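Local structure of zebrafish RNase5 (Danio rerio, 3LJE) at residues K13-H18 / A54-I59; I107-D112 / V117-G122. The protein probably cleaves RNA as a member of the pancreatic ribonuclease family, within the RNase/angiogenin subfamily of zebrafish. All coordinates share one frame; numbering follows the deposited sequence.

Contact 1: residues K13-H18 / A54-I59; sequences KFLRQH and ATKDRI. With ACT (acetate ion), chain B; SO4 (sulfate ion), chain C; SO4 (sulfate ion), chain D.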
loop_
_atom_site.group_PDB
_atom_site.type_symbol
_atom_site.label_atom_id
_atom_site.label_comp_id
_atom_site.label_asym_id
_atom_site.label_seq_id
_atom_site.Cartn_x
_atom_site.Cartn_y
_atom_site.Cartn_z
ATOM N N LYS A 13 -3.805 8.920 -1.713
ATOM C CA LYS A 13 -2.769 8.220 -2.434
ATOM C C LYS A 13 -2.499 6.832 -1.748
ATOM O O LYS A 13 -2.254 5.844 -2.399
ATOM C CB LYS A 13 -1.509 9.055 -2.397
ATOM C CG LYS A 13 -0.296 8.372 -3.182
ATOM C CD LYS A 13 0.862 9.380 -3.409
ATOM C CE LYS A 13 2.062 8.711 -3.977
ATOM N NZ LYS A 13 3.057 9.835 -4.376
ATOM N N PHE A 14 -2.565 6.812 -0.426
ATOM C CA PHE A 14 -2.335 5.504 0.280
ATOM C C PHE A 14 -3.454 4.515 -0.124
ATOM O O PHE A 14 -3.225 3.315 -0.331
ATOM C CB PHE A 14 -2.393 5.797 1.795
ATOM C CG PHE A 14 -2.384 4.550 2.653
ATOM C CD1 PHE A 14 -1.162 3.933 2.988
ATOM C CD2 PHE A 14 -3.633 3.959 3.055
ATOM C CE1 PHE A 14 -1.186 2.695 3.740
ATOM C CE2 PHE A 14 -3.650 2.750 3.785
ATOM C CZ PHE A 14 -2.424 2.124 4.130
ATOM N N LEU A 15 -4.683 4.973 -0.132
ATOM C CA LEU A 15 -5.769 4.070 -0.526
ATOM C C LEU A 15 -5.538 3.515 -1.945
ATOM O O LEU A 15 -5.724 2.340 -2.204
ATOM C CB LEU A 15 -7.155 4.782 -0.587
ATOM C CG LEU A 15 -7.625 5.330 0.786
ATOM C CD1 LEU A 15 -9.040 5.923 0.522
ATOM C CD2 LEU A 15 -7.618 4.313 1.878
ATOM N N ARG A 16 -5.199 4.429 -2.856
ATOM C CA ARG A 16 -4.964 4.035 -4.220
ATOM C C ARG A 16 -3.820 3.089 -4.363
ATOM O O ARG A 16 -3.888 2.094 -5.117
ATOM C CB ARG A 16 -4.699 5.304 -5.100
ATOM C CG ARG A 16 -4.184 4.926 -6.533
ATOM C CD ARG A 16 -4.142 6.100 -7.555
ATOM N NE ARG A 16 -3.250 7.178 -7.081
ATOM C CZ ARG A 16 -1.927 7.194 -7.251
ATOM N NH1 ARG A 16 -1.264 6.206 -7.934
ATOM N NH2 ARG A 16 -1.244 8.150 -6.638
ATOM N N GLN A 17 -2.738 3.356 -3.674
ATOM C CA GLN A 17 -1.613 2.480 -3.897
ATOM C C GLN A 17 -1.549 1.222 -3.023
ATOM O O GLN A 17 -0.837 0.296 -3.391
ATOM C CB GLN A 17 -0.325 3.254 -3.571
ATOM C CG GLN A 17 -0.129 4.497 -4.443
ATOM C CD GLN A 17 1.229 5.113 -4.131
ATOM O OE1 GLN A 17 2.029 5.345 -5.036
ATOM N NE2 GLN A 17 1.498 5.350 -2.883
ATOM N N HIS A 18 -2.261 1.240 -1.889
ATOM C CA HIS A 18 -2.095 0.154 -0.932
ATOM C C HIS A 18 -3.308 -0.538 -0.361
ATOM O O HIS A 18 -3.149 -1.483 0.472
ATOM C CB HIS A 18 -1.229 0.668 0.270
ATOM C CG HIS A 18 0.130 1.139 -0.167
ATOM N ND1 HIS A 18 1.061 0.282 -0.706
ATOM C CD2 HIS A 18 0.678 2.386 -0.221
ATOM C CE1 HIS A 18 2.147 0.960 -1.068
ATOM N NE2 HIS A 18 1.949 2.238 -0.789
ATOM N N ALA A 54 -7.755 -5.598 2.485
ATOM C CA ALA A 54 -8.724 -5.284 3.517
ATOM C C ALA A 54 -9.424 -4.005 3.190
ATOM O O ALA A 54 -9.067 -3.336 2.234
ATOM C CB ALA A 54 -8.043 -5.181 4.872
ATOM N N THR A 55 -10.451 -3.653 3.978
ATOM C CA THR A 55 -11.180 -2.405 3.752
ATOM C C THR A 55 -10.410 -1.237 4.313
ATOM O O THR A 55 -9.596 -1.370 5.242
ATOM C CB THR A 55 -12.561 -2.362 4.464
ATOM O OG1 THR A 55 -12.333 -2.411 5.895
ATOM C CG2 THR A 55 -13.440 -3.561 4.084
ATOM N N LYS A 56 -10.667 -0.056 3.780
ATOM C CA LYS A 56 -9.964 1.100 4.323
ATOM C C LYS A 56 -10.309 1.329 5.769
ATOM O O LYS A 56 -9.430 1.713 6.558
ATOM C CB LYS A 56 -10.283 2.379 3.546
ATOM C CG LYS A 56 -11.781 2.651 3.457
ATOM C CD LYS A 56 -11.991 3.934 2.653
ATOM C CE LYS A 56 -13.482 4.365 2.631
ATOM N NZ LYS A 56 -13.547 5.506 1.622
ATOM N N ASP A 57 -11.557 1.111 6.165
ATOM C CA ASP A 57 -11.875 1.340 7.581
ATOM C C ASP A 57 -11.061 0.403 8.533
ATOM O O ASP A 57 -10.609 0.844 9.606
ATOM C CB ASP A 57 -13.379 1.118 7.882
ATOM C CG ASP A 57 -14.277 2.209 7.264
ATOM O OD1 ASP A 57 -13.751 3.163 6.677
ATOM O OD2 ASP A 57 -15.522 2.096 7.371
ATOM N N ARG A 58 -10.930 -0.861 8.177
ATOM C CA ARG A 58 -10.234 -1.765 9.067
ATOM C C ARG A 58 -8.745 -1.406 9.105
ATOM O O ARG A 58 -8.110 -1.471 10.141
ATOM C CB ARG A 58 -10.378 -3.234 8.605
ATOM C CG ARG A 58 -9.989 -4.157 9.841
ATOM C CD ARG A 58 -10.469 -5.621 9.733
ATOM N NE ARG A 58 -9.649 -6.286 8.714
ATOM C CZ ARG A 58 -8.544 -6.975 9.019
ATOM N NH1 ARG A 58 -8.073 -7.101 10.313
ATOM N NH2 ARG A 58 -7.905 -7.594 8.049
ATOM N N ILE A 59 -8.195 -1.079 7.953
ATOM C CA ILE A 59 -6.754 -0.739 7.913
ATOM C C ILE A 59 -6.564 0.546 8.756
ATOM O O ILE A 59 -5.542 0.657 9.475
ATOM C CB ILE A 59 -6.325 -0.473 6.472
ATOM C CG1 ILE A 59 -6.357 -1.813 5.692
ATOM C CG2 ILE A 59 -4.874 0.067 6.377
ATOM C CD1 ILE A 59 -6.238 -1.567 4.162
HETATM C C ACT B . 2.144 7.652 -8.186
HETATM O O ACT B . 1.336 8.577 -7.951
HETATM O OXT ACT B . 2.123 6.524 -7.645
HETATM C CH3 ACT B . 3.248 7.928 -9.209
HETATM S S SO4 C . 4.488 4.499 0.035
HETATM O O1 SO4 C . 5.527 3.344 0.400
HETATM O O2 SO4 C . 3.333 4.686 1.067
HETATM O O3 SO4 C . 5.252 5.808 -0.108
HETATM O O4 SO4 C . 3.955 4.086 -1.397
HETATM S S SO4 D . -14.653 -4.595 7.625
HETATM O O1 SO4 D . -13.456 -5.465 7.720
HETATM O O2 SO4 D . -15.431 -4.738 8.900
HETATM O O3 SO4 D . -14.326 -3.141 7.402
HETATM O O4 SO4 D . -15.356 -5.188 6.466
#
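Leu-15 on Lys-56 and Phe-14 on Ile-59 join helix 8-18 to the short helix 56-60 in the pancreatic ribonuclease fold, a small interface with no hydrogen bond across it. Thr-55 caps the second helix: its OG1 accepts from Arg-58 N at 3.1 Å and donates to O3 of sulfate D at 2.6 Å, an ion probably left, like sulfate C, by the crystallisation liquor. At Lys-56 the chi1 of 55° places CG between the backbone N and the carbonyl carbon, and the extended chain beyond it sets Lys-56 CD beside Leu-15 CD1, at 4.1 Å, while Leu-15 CD2 lies 3.7 Å from Lys-56 CB. Arg-58 instead makes a cation-pi contact with Phe-80. Ile-59 closes the walk in the buried part of the interface. Its CG2 comes to the edge of the Phe-14 ring, near the ring plane and 3.9 Å from Phe-14 CZ. One face of that ring carries His-18 CB, 4.0 Å above the plane. The His-18 imidazole, held through ND1 by Thr-50 O, leads away from Ile-59 into what is probably the phosphate-binding cleft, where NE2 donates to sulfate C O4 at 2.8 Å, nearly straight at 170°.

Contact 2: residues I107-D112 / V117-G122; sequences IVLGCD and VHYDEG. With SO4 (sulfate ion), chain C.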
loop_
_atom_site.group_PDB
_atom_site.type_symbol
_atom_site.label_atom_id
_atom_site.label_comp_id
_atom_site.label_asym_id
_atom_site.label_seq_id
_atom_site.Cartn_x
_atom_site.Cartn_y
_atom_site.Cartn_z
ATOM N N ILE A 107 1.533 -5.333 9.396
ATOM C CA ILE A 107 1.777 -4.226 8.527
ATOM C C ILE A 107 2.156 -3.018 9.406
ATOM O O ILE A 107 1.621 -2.858 10.502
ATOM C CB ILE A 107 0.557 -3.912 7.651
ATOM C CG1 ILE A 107 -0.724 -3.666 8.518
ATOM C CG2 ILE A 107 0.347 -5.093 6.652
ATOM C CD1 ILE A 107 -1.938 -3.123 7.750
ATOM N N VAL A 108 3.016 -2.177 8.827
ATOM C CA VAL A 108 3.517 -0.985 9.517
ATOM C C VAL A 108 3.139 0.210 8.644
ATOM O O VAL A 108 3.533 0.250 7.481
ATOM C CB VAL A 108 5.027 -1.095 9.635
ATOM C CG1 VAL A 108 5.539 0.223 10.345
ATOM C CG2 VAL A 108 5.363 -2.381 10.507
ATOM N N LEU A 109 2.433 1.149 9.247
ATOM C CA LEU A 109 1.931 2.336 8.551
ATOM C C LEU A 109 2.406 3.648 9.143
ATOM O O LEU A 109 2.682 3.694 10.353
ATOM C CB LEU A 109 0.423 2.361 8.692
ATOM C CG LEU A 109 -0.372 1.076 8.268
ATOM C CD1 LEU A 109 -1.937 1.344 8.438
ATOM C CD2 LEU A 109 0.070 0.622 6.860
ATOM N N GLY A 110 2.518 4.667 8.302
ATOM C CA GLY A 110 2.709 6.047 8.781
ATOM C C GLY A 110 1.277 6.498 8.915
ATOM O O GLY A 110 0.377 6.136 8.079
ATOM N N CYS A 111 0.991 7.269 9.970
ATOM C CA CYS A 111 -0.342 7.765 10.266
ATOM C C CYS A 111 -0.272 9.263 10.574
ATOM O O CYS A 111 0.730 9.741 11.114
ATOM C CB CYS A 111 -0.883 7.098 11.532
ATOM S SG CYS A 111 -0.998 5.271 11.424
ATOM N N ASP A 112 -1.335 9.951 10.246
ATOM C CA ASP A 112 -1.405 11.395 10.504
ATOM C C ASP A 112 -2.789 11.755 10.987
ATOM O O ASP A 112 -3.804 11.630 10.278
ATOM C CB ASP A 112 -1.008 12.193 9.252
ATOM C CG ASP A 112 -0.745 13.698 9.581
ATOM O OD1 ASP A 112 -1.137 14.164 10.685
ATOM O OD2 ASP A 112 -0.154 14.343 8.731
ATOM N N VAL A 117 -1.214 7.254 5.982
ATOM C CA VAL A 117 -0.640 8.048 4.877
ATOM C C VAL A 117 0.549 7.388 4.254
ATOM O O VAL A 117 1.137 7.930 3.286
ATOM C CB VAL A 117 -0.212 9.468 5.484
ATOM C CG1 VAL A 117 -1.490 10.195 5.856
ATOM C CG2 VAL A 117 0.700 9.248 6.751
ATOM N N HIS A 118 1.000 6.227 4.788
ATOM C CA HIS A 118 2.175 5.633 4.210
ATOM C C HIS A 118 2.192 4.150 4.581
ATOM O O HIS A 118 1.737 3.787 5.661
ATOM C CB HIS A 118 3.426 6.373 4.824
ATOM C CG HIS A 118 4.728 5.711 4.553
ATOM N ND1 HIS A 118 5.373 5.800 3.331
ATOM C CD2 HIS A 118 5.514 4.916 5.347
ATOM C CE1 HIS A 118 6.497 5.095 3.373
ATOM N NE2 HIS A 118 6.608 4.550 4.580
ATOM N N TYR A 119 2.709 3.348 3.682
ATOM C CA TYR A 119 2.890 1.917 3.895
ATOM C C TYR A 119 4.363 1.631 3.948
ATOM O O TYR A 119 5.116 1.983 3.025
ATOM C CB TYR A 119 2.261 1.086 2.765
ATOM C CG TYR A 119 2.477 -0.429 3.032
ATOM C CD1 TYR A 119 1.636 -1.106 3.933
ATOM C CD2 TYR A 119 3.496 -1.147 2.430
ATOM C CE1 TYR A 119 1.814 -2.456 4.235
ATOM C CE2 TYR A 119 3.647 -2.531 2.699
ATOM C CZ TYR A 119 2.791 -3.138 3.620
ATOM O OH TYR A 119 2.942 -4.471 3.903
ATOM N N ASP A 120 4.861 0.978 4.977
ATOM C CA ASP A 120 6.289 0.651 5.019
ATOM C C ASP A 120 6.527 -0.708 4.359
ATOM O O ASP A 120 6.110 -1.723 4.894
ATOM C CB ASP A 120 6.775 0.627 6.467
ATOM C CG ASP A 120 8.264 0.380 6.641
ATOM O OD1 ASP A 120 8.946 0.082 5.636
ATOM O OD2 ASP A 120 8.761 0.488 7.795
ATOM N N GLU A 121 7.209 -0.724 3.197
ATOM C CA GLU A 121 7.458 -2.007 2.485
ATOM C C GLU A 121 8.500 -2.873 3.197
ATOM O O GLU A 121 8.567 -4.084 2.964
ATOM C CB GLU A 121 7.943 -1.794 1.042
ATOM C CG GLU A 121 6.929 -1.122 0.123
ATOM C CD GLU A 121 5.741 -2.000 -0.263
ATOM O OE1 GLU A 121 5.782 -3.216 0.004
ATOM O OE2 GLU A 121 4.760 -1.452 -0.826
ATOM N N GLY A 122 9.321 -2.289 4.053
ATOM C CA GLY A 122 10.295 -3.114 4.774
ATOM C C GLY A 122 11.696 -2.811 4.227
ATOM O O GLY A 122 11.784 -2.253 3.068
HETATM S S SO4 C . 4.488 4.499 0.035
HETATM O O1 SO4 C . 5.527 3.344 0.400
HETATM O O2 SO4 C . 3.333 4.686 1.067
HETATM O O3 SO4 C . 5.252 5.808 -0.108
HETATM O O4 SO4 C . 3.955 4.086 -1.397
HETATM O O HOH W 1 4.502 -3.137 6.539
#
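Leu-109 and Gly-110 pair with Tyr-119 and His-118 in antiparallel strands whose axes approach to 4.5 Å and run at 172°. Gly-110 N donates to His-118 O at 2.9 Å. Gly-110 O takes Val-117 N at 2.9 Å and, weakly, His-118 N, because Val-117 and His-118 both face Gly-110, a classic beta bulge. Asp-120 N donates to Val-108 O, and a water joins Val-108 N to Asp-120 O. Val-117 CG2 packs 3.4 Å from Gly-110 O. Val-108 and Asp-120 lie side by side, while Asp-120 OD1 takes Gly-122 N from above the carboxylate plane, an Asx turn. With CG opposite the backbone N (chi1 -180°), the Tyr-119 ring reaches over to the other strand, where Ile-107 CG2 meets its edge 3.9 Å from Tyr-119 CE1 and Leu-109 CD2 lies 3.7 Å from Tyr-119 CD1. Cutting Tyr-119 back to an alanine is likely to rob both carbons of their aromatic partner and open a gap between the hairpin and Phe-14. Tyr-119 N donates to sulfate C O2 at 3.0 Å, and His-118 ND1 lies 3.2 Å from the same oxygen. A C-terminal hairpin bringing a histidine to a bound anion is consistent with the RNase A active site.

Contact 1 and contact 2 show how a small fold can build one site from distant parts of its chain. They come in series, contact 1 joining two helices and contact 2 the last two strands of the antiparallel sheet, yet their centres lie only 11 Å apart. The two touch at several points, among them Phe-14 CD1, 3.6 Å from His-118 N, and Ile-59 CG2, 3.8 Å from Leu-109 CD1. Residues 13-18 therefore pack directly on the hairpin. Both contacts reach sulfate C, which Lys-46 NZ also grips, so helix and hairpin each supply one flank of a pocket that is probably the RNA phosphate site of this ribonuclease.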